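Local coordinates for protein arabinogalactan endo-1,4-beta-galactosidase (Ignisphaera aggregans, PDB 7OSK) that probably cleaves internal beta-1,4-galactosidic bonds of galactan and arabinogalactan, the chain described being its family 53 glycosyl hydrolase catalytic domain, at residues 257-262 and 289-294; 190-195 and 231-236; 180-185 and 222-227; 116-121 and 174-179. One frame throughout, in Å; residues are numbered along the deposited sequence.

Running from the N terminus, interaction 4 comes first: it closes the long excursion from helix 114-126 to helix 158-178, neighbours on the outside of an eight-stranded TIM barrel. The chain then turns toward strand 185-188 and opens interaction 3 at 180-185. Interaction 2 opens at 190-195, beyond that strand, before 222-227 closes interaction 3, and it closes at 231-236, so the two cross. They tie down opposite ends of the same two barrel strands, 185-188 and 228-234. Interaction 1 follows in series, joining strands 257-261 and 287-293. Interactions 1 and 2 meet where S261 approaches E191 and H232; interactions 3 and 4 meet through A181.

Interaction 1. Residues 257-262 and 289-294; sequences VIAISF and LVAETA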
loop_
_atom_site.group_PDB
_atom_site.type_symbol
_atom_site.label_atom_id
_atom_site.label_comp_id
_atom_site.label_asym_id
_atom_site.label_seq_id
_atom_site.Cartn_x
_atom_site.Cartn_y
_atom_site.Cartn_z
ATOM N N VAL A 257 7.636 -11.164 -4.933
ATOM C CA VAL A 257 7.896 -9.729 -4.895
ATOM C C VAL A 257 8.425 -9.269 -3.540
ATOM O O VAL A 257 7.944 -9.705 -2.494
ATOM C CB VAL A 257 6.622 -8.923 -5.221
ATOM C CG1 VAL A 257 6.953 -7.447 -5.405
ATOM C CG2 VAL A 257 5.951 -9.470 -6.471
ATOM N N ILE A 258 9.422 -8.391 -3.582
ATOM C CA ILE A 258 9.914 -7.706 -2.392
ATOM C C ILE A 258 9.392 -6.279 -2.401
ATOM O O ILE A 258 9.865 -5.445 -3.173
ATOM C CB ILE A 258 11.453 -7.695 -2.329
ATOM C CG1 ILE A 258 11.985 -9.125 -2.237
ATOM C CG2 ILE A 258 11.938 -6.874 -1.132
ATOM C CD1 ILE A 258 13.451 -9.252 -2.577
ATOM N N ALA A 259 8.421 -6.003 -1.535
ATOM C CA ALA A 259 7.774 -4.699 -1.504
ATOM C C ALA A 259 8.437 -3.780 -0.483
ATOM O O ALA A 259 8.933 -4.237 0.549
ATOM C CB ALA A 259 6.301 -4.850 -1.202
ATOM N N ILE A 260 8.431 -2.484 -0.782
ATOM C CA ILE A 260 9.105 -1.486 0.040
ATOM C C ILE A 260 8.162 -0.349 0.419
ATOM O O ILE A 260 7.408 0.147 -0.419
ATOM C CB ILE A 260 10.326 -0.894 -0.700
ATOM C CG1 ILE A 260 11.345 -1.989 -1.015
ATOM C CG2 ILE A 260 10.991 0.198 0.132
ATOM C CD1 ILE A 260 12.291 -1.630 -2.144
ATOM N N SER A 261 8.207 0.054 1.686
ATOM C CA SER A 261 7.575 1.296 2.120
ATOM C C SER A 261 8.641 2.369 2.200
ATOM O O SER A 261 9.493 2.328 3.084
ATOM C CB SER A 261 6.887 1.141 3.479
ATOM O OG SER A 261 5.764 0.287 3.399
ATOM N N PHE A 262 8.601 3.322 1.273
ATOM C CA PHE A 262 9.568 4.412 1.273
ATOM C C PHE A 262 8.905 5.780 1.384
ATOM O O PHE A 262 8.372 6.313 0.411
ATOM C CB PHE A 262 10.438 4.376 0.019
ATOM C CG PHE A 262 11.494 5.443 0.002
ATOM C CD1 PHE A 262 12.487 5.459 0.965
ATOM C CD2 PHE A 262 11.484 6.439 -0.956
ATOM C CE1 PHE A 262 13.456 6.441 0.966
ATOM C CE2 PHE A 262 12.454 7.424 -0.959
ATOM C CZ PHE A 262 13.439 7.425 0.005
ATOM N N LEU A 289 9.302 -3.866 -5.580
ATOM C CA LEU A 289 8.093 -3.048 -5.578
ATOM C C LEU A 289 8.118 -2.005 -4.465
ATOM O O LEU A 289 8.674 -2.241 -3.394
ATOM C CB LEU A 289 6.858 -3.944 -5.426
ATOM C CG LEU A 289 5.496 -3.256 -5.296
ATOM C CD1 LEU A 289 5.114 -2.567 -6.596
ATOM C CD2 LEU A 289 4.430 -4.258 -4.883
ATOM N N VAL A 290 7.524 -0.847 -4.736
ATOM C CA VAL A 290 7.257 0.147 -3.699
ATOM C C VAL A 290 5.775 0.076 -3.330
ATOM O O VAL A 290 4.921 0.607 -4.043
ATOM C CB VAL A 290 7.623 1.577 -4.157
ATOM C CG1 VAL A 290 7.352 2.585 -3.046
ATOM C CG2 VAL A 290 9.082 1.642 -4.596
ATOM N N ALA A 291 5.476 -0.584 -2.214
ATOM C CA ALA A 291 4.094 -0.807 -1.795
ATOM C C ALA A 291 3.462 0.458 -1.236
ATOM O O ALA A 291 2.254 0.662 -1.356
ATOM C CB ALA A 291 4.026 -1.915 -0.762
ATOM N N GLU A 292 4.278 1.294 -0.603
ATOM C CA GLU A 292 3.787 2.538 -0.026
ATOM C C GLU A 292 4.809 3.655 -0.162
ATOM O O GLU A 292 5.997 3.466 0.088
ATOM C CB GLU A 292 3.426 2.347 1.449
ATOM C CG GLU A 292 2.250 1.409 1.692
ATOM C CD GLU A 292 1.845 1.336 3.158
ATOM O OE1 GLU A 292 2.393 2.115 3.972
ATOM O OE2 GLU A 292 0.978 0.501 3.494
ATOM N N THR A 293 4.326 4.824 -0.564
ATOM C CA THR A 293 5.147 6.022 -0.626
ATOM C C THR A 293 4.231 7.226 -0.788
ATOM O O THR A 293 3.127 7.106 -1.319
ATOM C CB THR A 293 6.164 5.967 -1.785
ATOM O OG1 THR A 293 7.004 7.126 -1.741
ATOM C CG2 THR A 293 5.459 5.906 -3.133
ATOM N N ALA A 294 4.681 8.385 -0.319
ATOM C CA ALA A 294 3.885 9.598 -0.432
ATOM C C ALA A 294 4.711 10.832 -0.126
ATOM O O ALA A 294 5.797 10.739 0.442
ATOM C CB ALA A 294 2.684 9.532 0.496
#
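F262 and E292 make one of the firm bonds here: F262 N gives its hydrogen to E292 O at 2.9 Å, arriving nearly along the C=O axis. One residue further on, T293 OG1 donates to F262 O at 2.7 Å, also almost in line with its carbonyl; with OG1 anti to the backbone N (chi1 -176°), the hydroxyl is carried across to F262. At the far end, L289 N meets I258 O at 2.9 Å in a fairly straight bond (163°). Between these the pairing is looser. I260 N reaches L289 O only weakly, and I260 O is shared by two weak donors, A291 N at 2.7 Å and E292 N at 3.3 Å. That fork marks a beta bulge, where the register of the parallel strands slips by one residue.

On the barrel's inner side V257 CG1 lies 3.5 Å from L289 CB, A259 CB touches A291 CB at 3.7 Å, and S261 OG rests on E292 CB. I260 and V290 point to the other face, with V290 CG1 against I260 O. E292 OE1 is hydrogen-bonded to Y263 OH, E292 OE2 forms a salt bridge with R92, and S261 OG is hydrogen-bonded to E191 OE2.

Strand 257-261 is hydrogen-bonded along its other edge to strand 228-234. L289 and V290 pack on strand 346-352, while helix 324-342 lies behind F262, V290 and T293.

Interaction 2. Residues 190-195 and 231-236; sequences NEINNG and IHLAGV
N193 grips A234 with both ends of its amide. OD1 takes A234 N at 2.9 Å on an in-plane lone pair, and ND2 gives a hydrogen to A234 O at 2.8 Å, again in the carbonyl plane, with that oxygen close to the amide plane. CG stands beside the backbone N and anti to the carbonyl carbon (chi1 -60°), which turns the amide down onto the end of the strand. Here a leucine would probably leave A234 N and A234 O without these mates and let the loop drift from the strand. L233 CD2 lies against N193 OD1.

H232 extends with CG anti to its backbone N (chi1 -175°), alongside E191 and N190. E191 CG sits over one ring face, 3.7 Å from the centroid, a CH-pi contact, and the extended chain carries its carboxylate onward to A234, where OE1 is 3.5 Å from CB. N190 OD1 comes to the ring edge in plane, 3.2 Å from ND1, a weak bond; N190 ND2 is held by A142 O. I192 N donates to H232 O at 3.0 Å, and the I192 and I231 side chains cross at about a right angle, I192 CD1 touching I231 CG2.

E191 OE2 is hydrogen-bonded to S261 OG, itself doubtfully close to H232 NE2, and the E191 and E292 carboxylates lie close together. The chemistry is that of a buried polar network just past strand 185-188, where clan GH-A enzymes carry one of two catalytic glutamates; these contacts probably fix how E191 is presented.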
loop_
_atom_site.group_PDB
_atom_site.type_symbol
_atom_site.label_atom_id
_atom_site.label_comp_id
_atom_site.label_asym_id
_atom_site.label_seq_id
_atom_site.Cartn_x
_atom_site.Cartn_y
_atom_site.Cartn_z
ATOM N N ASN A 190 1.391 -6.625 6.458
ATOM C CA ASN A 190 1.816 -5.274 6.096
ATOM C C ASN A 190 3.037 -4.839 6.890
ATOM O O ASN A 190 2.980 -4.715 8.114
ATOM C CB ASN A 190 0.687 -4.264 6.307
ATOM C CG ASN A 190 0.979 -2.924 5.650
ATOM O OD1 ASN A 190 0.979 -2.814 4.425
ATOM N ND2 ASN A 190 1.234 -1.902 6.462
ATOM N N GLU A 191 4.130 -4.590 6.174
ATOM C CA GLU A 191 5.395 -4.198 6.781
ATOM C C GLU A 191 5.759 -5.155 7.915
ATOM O O GLU A 191 5.794 -4.778 9.088
ATOM C CB GLU A 191 5.317 -2.756 7.284
ATOM C CG GLU A 191 5.059 -1.746 6.177
ATOM C CD GLU A 191 4.988 -0.318 6.679
ATOM O OE1 GLU A 191 5.229 -0.090 7.881
ATOM O OE2 GLU A 191 4.696 0.581 5.865
ATOM N N ILE A 192 6.033 -6.400 7.539
ATOM C CA ILE A 192 6.251 -7.480 8.496
ATOM C C ILE A 192 7.721 -7.579 8.912
ATOM O O ILE A 192 8.256 -8.673 9.078
ATOM C CB ILE A 192 5.782 -8.832 7.911
ATOM C CG1 ILE A 192 6.363 -9.039 6.510
ATOM C CG2 ILE A 192 4.266 -8.873 7.834
ATOM C CD1 ILE A 192 6.565 -10.491 6.142
ATOM N N ASN A 193 8.364 -6.426 9.080
ATOM C CA ASN A 193 9.759 -6.371 9.505
ATOM C C ASN A 193 9.988 -7.160 10.791
ATOM O O ASN A 193 10.855 -8.034 10.852
ATOM C CB ASN A 193 10.198 -4.917 9.710
ATOM C CG ASN A 193 10.073 -4.082 8.447
ATOM O OD1 ASN A 193 9.105 -4.214 7.696
ATOM N ND2 ASN A 193 11.057 -3.218 8.208
ATOM N N ASN A 194 9.195 -6.845 11.809
ATOM C CA ASN A 194 9.285 -7.512 13.101
ATOM C C ASN A 194 8.274 -8.645 13.185
ATOM O O ASN A 194 7.838 -9.031 14.271
ATOM C CB ASN A 194 9.061 -6.503 14.227
ATOM C CG ASN A 194 10.068 -5.373 14.196
ATOM O OD1 ASN A 194 11.225 -5.571 13.835
ATOM N ND2 ASN A 194 9.630 -4.175 14.566
ATOM N N GLY A 195 7.905 -9.175 12.022
ATOM C CA GLY A 195 6.920 -10.234 11.941
ATOM C C GLY A 195 5.505 -9.693 11.998
ATOM O O GLY A 195 5.284 -8.485 11.900
ATOM N N ILE A 231 6.136 -9.947 -0.178
ATOM C CA ILE A 231 6.681 -9.732 1.155
ATOM C C ILE A 231 7.006 -8.251 1.313
ATOM O O ILE A 231 7.887 -7.721 0.633
ATOM C CB ILE A 231 7.943 -10.587 1.397
ATOM C CG1 ILE A 231 7.591 -12.079 1.383
ATOM C CG2 ILE A 231 8.613 -10.212 2.715
ATOM C CD1 ILE A 231 6.611 -12.512 2.468
ATOM N N HIS A 232 6.287 -7.594 2.219
ATOM C CA HIS A 232 6.378 -6.148 2.383
ATOM C C HIS A 232 7.233 -5.776 3.587
ATOM O O HIS A 232 7.019 -6.277 4.692
ATOM C CB HIS A 232 4.972 -5.554 2.524
ATOM C CG HIS A 232 4.944 -4.060 2.572
ATOM N ND1 HIS A 232 3.834 -3.351 2.992
ATOM C CD2 HIS A 232 5.874 -3.130 2.250
ATOM C CE1 HIS A 232 4.086 -2.062 2.929
ATOM N NE2 HIS A 232 5.321 -1.897 2.482
ATOM N N LEU A 233 8.205 -4.897 3.356
ATOM C CA LEU A 233 9.065 -4.390 4.419
ATOM C C LEU A 233 9.083 -2.869 4.411
ATOM O O LEU A 233 8.853 -2.245 3.376
ATOM C CB LEU A 233 10.488 -4.932 4.267
ATOM C CG LEU A 233 10.676 -6.437 4.465
ATOM C CD1 LEU A 233 12.140 -6.798 4.276
ATOM C CD2 LEU A 233 10.188 -6.883 5.835
ATOM N N ALA A 234 9.362 -2.282 5.571
ATOM C CA ALA A 234 9.407 -0.830 5.719
ATOM C C ALA A 234 10.836 -0.335 5.940
ATOM O O ALA A 234 11.633 -0.974 6.632
ATOM C CB ALA A 234 8.515 -0.393 6.866
ATOM N N GLY A 235 11.145 0.815 5.349
ATOM C CA GLY A 235 12.467 1.403 5.455
ATOM C C GLY A 235 13.340 1.038 4.272
ATOM O O GLY A 235 12.917 0.291 3.386
ATOM N N VAL A 236 14.555 1.576 4.257
ATOM C CA VAL A 236 15.517 1.273 3.206
ATOM C C VAL A 236 16.869 0.878 3.804
ATOM O O VAL A 236 17.909 1.003 3.157
ATOM C CB VAL A 236 15.692 2.471 2.237
ATOM C CG1 VAL A 236 14.522 2.549 1.265
ATOM C CG2 VAL A 236 15.838 3.772 3.011
#

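Interaction 3. Residues 180-185 and 222-227; sequences NALPDM and DVNPNI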
loop_
_atom_site.group_PDB
_atom_site.type_symbol
_atom_site.label_atom_id
_atom_site.label_comp_id
_atom_site.label_asym_id
_atom_site.label_seq_id
_atom_site.Cartn_x
_atom_site.Cartn_y
_atom_site.Cartn_z
ATOM N N ASN A 180 -15.660 -11.503 -8.807
ATOM C CA ASN A 180 -14.747 -11.098 -9.873
ATOM C C ASN A 180 -13.811 -9.996 -9.402
ATOM O O ASN A 180 -13.746 -8.921 -9.995
ATOM C CB ASN A 180 -15.527 -10.646 -11.110
ATOM C CG ASN A 180 -16.259 -11.791 -11.788
ATOM O OD1 ASN A 180 -17.482 -11.761 -11.940
ATOM N ND2 ASN A 180 -15.512 -12.810 -12.199
ATOM N N ALA A 181 -13.100 -10.276 -8.314
ATOM C CA ALA A 181 -12.171 -9.321 -7.727
ATOM C C ALA A 181 -10.914 -10.026 -7.234
ATOM O O ALA A 181 -10.262 -9.566 -6.298
ATOM C CB ALA A 181 -12.837 -8.569 -6.588
ATOM N N LEU A 182 -10.583 -11.151 -7.859
ATOM C CA LEU A 182 -9.364 -11.870 -7.519
ATOM C C LEU A 182 -8.151 -10.975 -7.753
ATOM O O LEU A 182 -7.947 -10.495 -8.871
ATOM C CB LEU A 182 -9.238 -13.146 -8.348
ATOM C CG LEU A 182 -8.098 -14.076 -7.927
ATOM C CD1 LEU A 182 -8.425 -14.742 -6.598
ATOM C CD2 LEU A 182 -7.820 -15.114 -8.999
ATOM N N PRO A 183 -7.343 -10.738 -6.705
ATOM C CA PRO A 183 -6.177 -9.865 -6.881
ATOM C C PRO A 183 -5.032 -10.527 -7.638
ATOM O O PRO A 183 -4.737 -11.700 -7.408
ATOM C CB PRO A 183 -5.761 -9.549 -5.444
ATOM C CG PRO A 183 -6.213 -10.722 -4.654
ATOM C CD PRO A 183 -7.483 -11.189 -5.306
ATOM N N ASP A 184 -4.395 -9.773 -8.528
ATOM C CA ASP A 184 -3.247 -10.272 -9.271
ATOM C C ASP A 184 -2.086 -10.538 -8.324
ATOM O O ASP A 184 -1.294 -11.453 -8.544
ATOM C CB ASP A 184 -2.825 -9.275 -10.352
ATOM C CG ASP A 184 -3.980 -8.849 -11.239
ATOM O OD1 ASP A 184 -4.277 -9.562 -12.222
ATOM O OD2 ASP A 184 -4.589 -7.796 -10.952
ATOM N N MET A 185 -2.001 -9.730 -7.271
ATOM C CA MET A 185 -0.942 -9.852 -6.274
ATOM C C MET A 185 -1.499 -9.813 -4.857
ATOM O O MET A 185 -2.425 -9.061 -4.562
ATOM C CB MET A 185 0.087 -8.737 -6.455
ATOM C CG MET A 185 0.909 -8.893 -7.712
ATOM S SD MET A 185 2.239 -7.695 -7.884
ATOM C CE MET A 185 3.061 -8.365 -9.331
ATOM N N ASP A 222 -3.615 -22.309 -3.345
ATOM C CA ASP A 222 -4.692 -23.292 -3.458
ATOM C C ASP A 222 -5.914 -22.689 -4.152
ATOM O O ASP A 222 -6.682 -23.401 -4.801
ATOM C CB ASP A 222 -5.086 -23.827 -2.077
ATOM C CG ASP A 222 -4.056 -24.782 -1.500
ATOM O OD1 ASP A 222 -3.305 -25.408 -2.278
ATOM O OD2 ASP A 222 -4.009 -24.914 -0.259
ATOM N N VAL A 223 -6.093 -21.379 -4.007
ATOM C CA VAL A 223 -7.147 -20.671 -4.726
ATOM C C VAL A 223 -6.702 -20.465 -6.169
ATOM O O VAL A 223 -7.475 -20.669 -7.106
ATOM C CB VAL A 223 -7.476 -19.306 -4.082
ATOM C CG1 VAL A 223 -8.639 -18.636 -4.808
ATOM C CG2 VAL A 223 -7.802 -19.472 -2.606
ATOM N N ASN A 224 -5.444 -20.069 -6.335
ATOM C CA ASN A 224 -4.867 -19.853 -7.656
ATOM C C ASN A 224 -3.343 -19.738 -7.543
ATOM O O ASN A 224 -2.845 -18.830 -6.879
ATOM C CB ASN A 224 -5.459 -18.594 -8.297
ATOM C CG ASN A 224 -5.039 -18.417 -9.742
ATOM O OD1 ASN A 224 -3.868 -18.173 -10.034
ATOM N ND2 ASN A 224 -6.001 -18.517 -10.655
ATOM N N PRO A 225 -2.593 -20.649 -8.194
ATOM C CA PRO A 225 -1.142 -20.643 -7.983
ATOM C C PRO A 225 -0.405 -19.616 -8.846
ATOM O O PRO A 225 0.827 -19.589 -8.834
ATOM C CB PRO A 225 -0.726 -22.073 -8.365
ATOM C CG PRO A 225 -1.969 -22.721 -9.007
ATOM C CD PRO A 225 -2.963 -21.632 -9.222
ATOM N N ASN A 226 -1.150 -18.787 -9.577
ATOM C CA ASN A 226 -0.559 -17.751 -10.422
ATOM C C ASN A 226 -0.699 -16.378 -9.762
ATOM O O ASN A 226 -0.196 -15.374 -10.267
ATOM C CB ASN A 226 -1.204 -17.760 -11.814
ATOM C CG ASN A 226 -0.551 -16.778 -12.776
ATOM O OD1 ASN A 226 0.570 -16.996 -13.239
ATOM N ND2 ASN A 226 -1.259 -15.696 -13.090
ATOM N N ILE A 227 -1.389 -16.343 -8.626
ATOM C CA ILE A 227 -1.376 -15.164 -7.771
ATOM C C ILE A 227 0.036 -15.001 -7.230
ATOM O O ILE A 227 0.640 -15.970 -6.767
ATOM C CB ILE A 227 -2.381 -15.282 -6.605
ATOM C CG1 ILE A 227 -3.805 -15.416 -7.147
ATOM C CG2 ILE A 227 -2.282 -14.074 -5.680
ATOM C CD1 ILE A 227 -4.819 -15.821 -6.103
#
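L182 and I227 cross obliquely, touching methyl to methyl: L182 CD1 lies 3.8 Å from I227 CD1. The leucine gets there because its CG is anti to the backbone N (chi1 -172°), sending the isobutyl group out from the loop toward the end of helix 206-223. V223 CG1 adds a looser contact with L182 CD1, 4.3 Å away. The other methyl, L182 CD2, comes within 4.2 Å of N224 ND2. I227 works in two directions at once. While CD1 meets the leucine, its other branch, CG2, sits 3.8 Å from P183 O, and its CA lies close to D184 O.

The turn that presents I227 is braced from within. N224 OD1 accepts N226 N at 2.8 Å, an Asx turn laid over a type I beta turn from N224 to I227. A177 and the K125 side chain also touch L182, and L173 packs on both P183 and V223. D184 turns its carboxylate the other way, to V131 N, while its backbone pairs with K228.

Both segments are links that bring a helix back to the next strand: 180-185 begins at N180, the C-prime residue of the Schellman motif that ends helix 158-178. Residues 222-227 lead into strand 228-234. Such alpha-to-beta turns form the N-terminal floor of a TIM barrel, the end away from the substrate-binding face.

Interaction 4. Residues 116-121 and 174-179; sequences RMTDFA and KYMAEH
T118 fits against Y175, M176 and H179 where two helices of the TIM barrel's outer layer, 114-126 and 158-178, lie side by side. Their short segments are 9.9 Å apart at closest approach and run 37° from parallel. The threonine is the centre of the first shell. It meets the tyrosine ring at its edge, near the ring plane, with OG1 3.4 Å from Y175 CE1 and CB nearly as close. OG1 also lies 3.6 Å from M176 CG, whereas the methyl CG2, anti to the backbone N, lies against Y175 CE1 as well as H179 CB, the latter at 3.8 Å. M176 bends at its last torsion (chi3 68°), which curls CE round to A121 CB at 4.2 Å and leaves it alongside the threonine too.

The next layer sets these groups. T118 OG1 is bonded to L114 O one turn earlier in its own helix, so the hydroxyl rests on the tyrosine edge without needing a polar partner across the interface. L114 and P115 touch the tyrosine, and A181, just past the second helix, packs on both T118 and A121. With a glycine here, the edge of Y175 and the CB of H179 would probably lose their partner, opening a gap between the helices and leaving the ring freer to shift.

H179 folds back over Y175 within its own segment. Its CE1 stands 3.4 Å above the tyrosine ring plane, offset toward the rim, and its ND1 donates to Y175 O at 2.7 Å, with that oxygen 22° out of the imidazole plane.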
loop_
_atom_site.group_PDB
_atom_site.type_symbol
_atom_site.label_atom_id
_atom_site.label_comp_id
_atom_site.label_asym_id
_atom_site.label_seq_id
_atom_site.Cartn_x
_atom_site.Cartn_y
_atom_site.Cartn_z
ATOM N N ARG A 116 -16.428 -4.589 1.789
ATOM C CA ARG A 116 -16.308 -3.244 1.225
ATOM C C ARG A 116 -15.108 -3.129 0.290
ATOM O O ARG A 116 -15.175 -2.449 -0.732
ATOM C CB ARG A 116 -16.198 -2.196 2.338
ATOM C CG ARG A 116 -15.659 -0.849 1.866
ATOM C CD ARG A 116 -16.091 0.313 2.758
ATOM N NE ARG A 116 -16.122 -0.032 4.179
ATOM C CZ ARG A 116 -17.223 -0.113 4.925
ATOM N NH1 ARG A 116 -18.425 0.126 4.410
ATOM N NH2 ARG A 116 -17.121 -0.436 6.207
ATOM N N MET A 117 -14.012 -3.792 0.641
ATOM C CA MET A 117 -12.802 -3.744 -0.170
ATOM C C MET A 117 -12.960 -4.540 -1.458
ATOM O O MET A 117 -12.427 -4.161 -2.497
ATOM C CB MET A 117 -11.607 -4.273 0.622
ATOM C CG MET A 117 -11.152 -3.355 1.743
ATOM S SD MET A 117 -10.537 -1.768 1.144
ATOM C CE MET A 117 -11.991 -0.736 1.332
ATOM N N THR A 118 -13.693 -5.645 -1.387
ATOM C CA THR A 118 -13.881 -6.509 -2.546
ATOM C C THR A 118 -14.759 -5.837 -3.599
ATOM O O THR A 118 -14.563 -6.036 -4.799
ATOM C CB THR A 118 -14.505 -7.862 -2.139
ATOM O OG1 THR A 118 -13.616 -8.553 -1.251
ATOM C CG2 THR A 118 -14.767 -8.736 -3.361
ATOM N N ASP A 119 -15.728 -5.046 -3.150
ATOM C CA ASP A 119 -16.638 -4.374 -4.068
ATOM C C ASP A 119 -15.896 -3.347 -4.912
ATOM O O ASP A 119 -16.222 -3.143 -6.080
ATOM C CB ASP A 119 -17.779 -3.692 -3.313
ATOM C CG ASP A 119 -18.672 -2.877 -4.230
ATOM O OD1 ASP A 119 -19.527 -3.477 -4.917
ATOM O OD2 ASP A 119 -18.511 -1.639 -4.272
ATOM N N PHE A 120 -14.899 -2.701 -4.319
ATOM C CA PHE A 120 -14.116 -1.703 -5.034
ATOM C C PHE A 120 -13.133 -2.380 -5.982
ATOM O O PHE A 120 -12.970 -1.960 -7.128
ATOM C CB PHE A 120 -13.367 -0.800 -4.054
ATOM C CG PHE A 120 -12.748 0.405 -4.699
ATOM C CD1 PHE A 120 -13.528 1.497 -5.045
ATOM C CD2 PHE A 120 -11.392 0.449 -4.964
ATOM C CE1 PHE A 120 -12.967 2.607 -5.639
ATOM C CE2 PHE A 120 -10.826 1.558 -5.559
ATOM C CZ PHE A 120 -11.614 2.638 -5.896
ATOM N N ALA A 121 -12.483 -3.431 -5.492
ATOM C CA ALA A 121 -11.522 -4.183 -6.290
ATOM C C ALA A 121 -12.204 -4.803 -7.503
ATOM O O ALA A 121 -11.598 -4.939 -8.564
ATOM C CB ALA A 121 -10.857 -5.258 -5.446
ATOM N N LYS A 174 -11.320 -16.765 -1.966
ATOM C CA LYS A 174 -12.442 -17.433 -2.620
ATOM C C LYS A 174 -13.635 -16.488 -2.720
ATOM O O LYS A 174 -14.429 -16.577 -3.658
ATOM C CB LYS A 174 -12.843 -18.704 -1.865
ATOM C CG LYS A 174 -12.309 -19.998 -2.470
ATOM C CD LYS A 174 -12.919 -20.271 -3.842
ATOM C CE LYS A 174 -12.407 -21.570 -4.436
ATOM N NZ LYS A 174 -12.801 -21.709 -5.863
ATOM N N TYR A 175 -13.759 -15.589 -1.747
ATOM C CA TYR A 175 -14.822 -14.591 -1.752
ATOM C C TYR A 175 -14.596 -13.575 -2.871
ATOM O O TYR A 175 -15.525 -13.233 -3.608
ATOM C CB TYR A 175 -14.901 -13.889 -0.390
ATOM C CG TYR A 175 -15.893 -12.748 -0.318
ATOM C CD1 TYR A 175 -15.518 -11.456 -0.662
ATOM C CD2 TYR A 175 -17.196 -12.960 0.109
ATOM C CE1 TYR A 175 -16.415 -10.408 -0.593
ATOM C CE2 TYR A 175 -18.102 -11.916 0.182
ATOM C CZ TYR A 175 -17.706 -10.643 -0.172
ATOM O OH TYR A 175 -18.603 -9.599 -0.101
ATOM N N MET A 176 -13.358 -13.110 -3.007
ATOM C CA MET A 176 -13.024 -12.102 -4.007
ATOM C C MET A 176 -13.132 -12.662 -5.425
ATOM O O MET A 176 -13.522 -11.953 -6.353
ATOM C CB MET A 176 -11.612 -11.560 -3.773
ATOM C CG MET A 176 -11.344 -11.119 -2.346
ATOM S SD MET A 176 -9.832 -10.159 -2.148
ATOM C CE MET A 176 -10.280 -8.655 -3.015
ATOM N N ALA A 177 -12.786 -13.936 -5.585
ATOM C CA ALA A 177 -12.805 -14.580 -6.896
ATOM C C ALA A 177 -14.219 -14.632 -7.472
ATOM O O ALA A 177 -14.404 -14.531 -8.686
ATOM C CB ALA A 177 -12.224 -15.985 -6.804
ATOM N N GLU A 178 -15.211 -14.776 -6.599
ATOM C CA GLU A 178 -16.594 -14.953 -7.035
ATOM C C GLU A 178 -17.271 -13.630 -7.364
ATOM O O GLU A 178 -18.170 -13.575 -8.206
ATOM C CB GLU A 178 -17.388 -15.695 -5.964
ATOM C CG GLU A 178 -16.944 -17.130 -5.799
ATOM C CD GLU A 178 -17.046 -17.917 -7.094
ATOM O OE1 GLU A 178 -18.056 -17.745 -7.813
ATOM O OE2 GLU A 178 -16.118 -18.699 -7.390
ATOM N N HIS A 179 -16.832 -12.564 -6.706
ATOM C CA HIS A 179 -17.295 -11.224 -7.036
ATOM C C HIS A 179 -16.420 -10.634 -8.139
ATOM O O HIS A 179 -16.443 -9.427 -8.382
ATOM C CB HIS A 179 -17.283 -10.333 -5.793
ATOM C CG HIS A 179 -18.169 -10.828 -4.692
ATOM N ND1 HIS A 179 -17.935 -12.009 -4.021
ATOM C CD2 HIS A 179 -19.294 -10.306 -4.148
ATOM C CE1 HIS A 179 -18.874 -12.192 -3.112
ATOM N NE2 HIS A 179 -19.711 -11.172 -3.166
#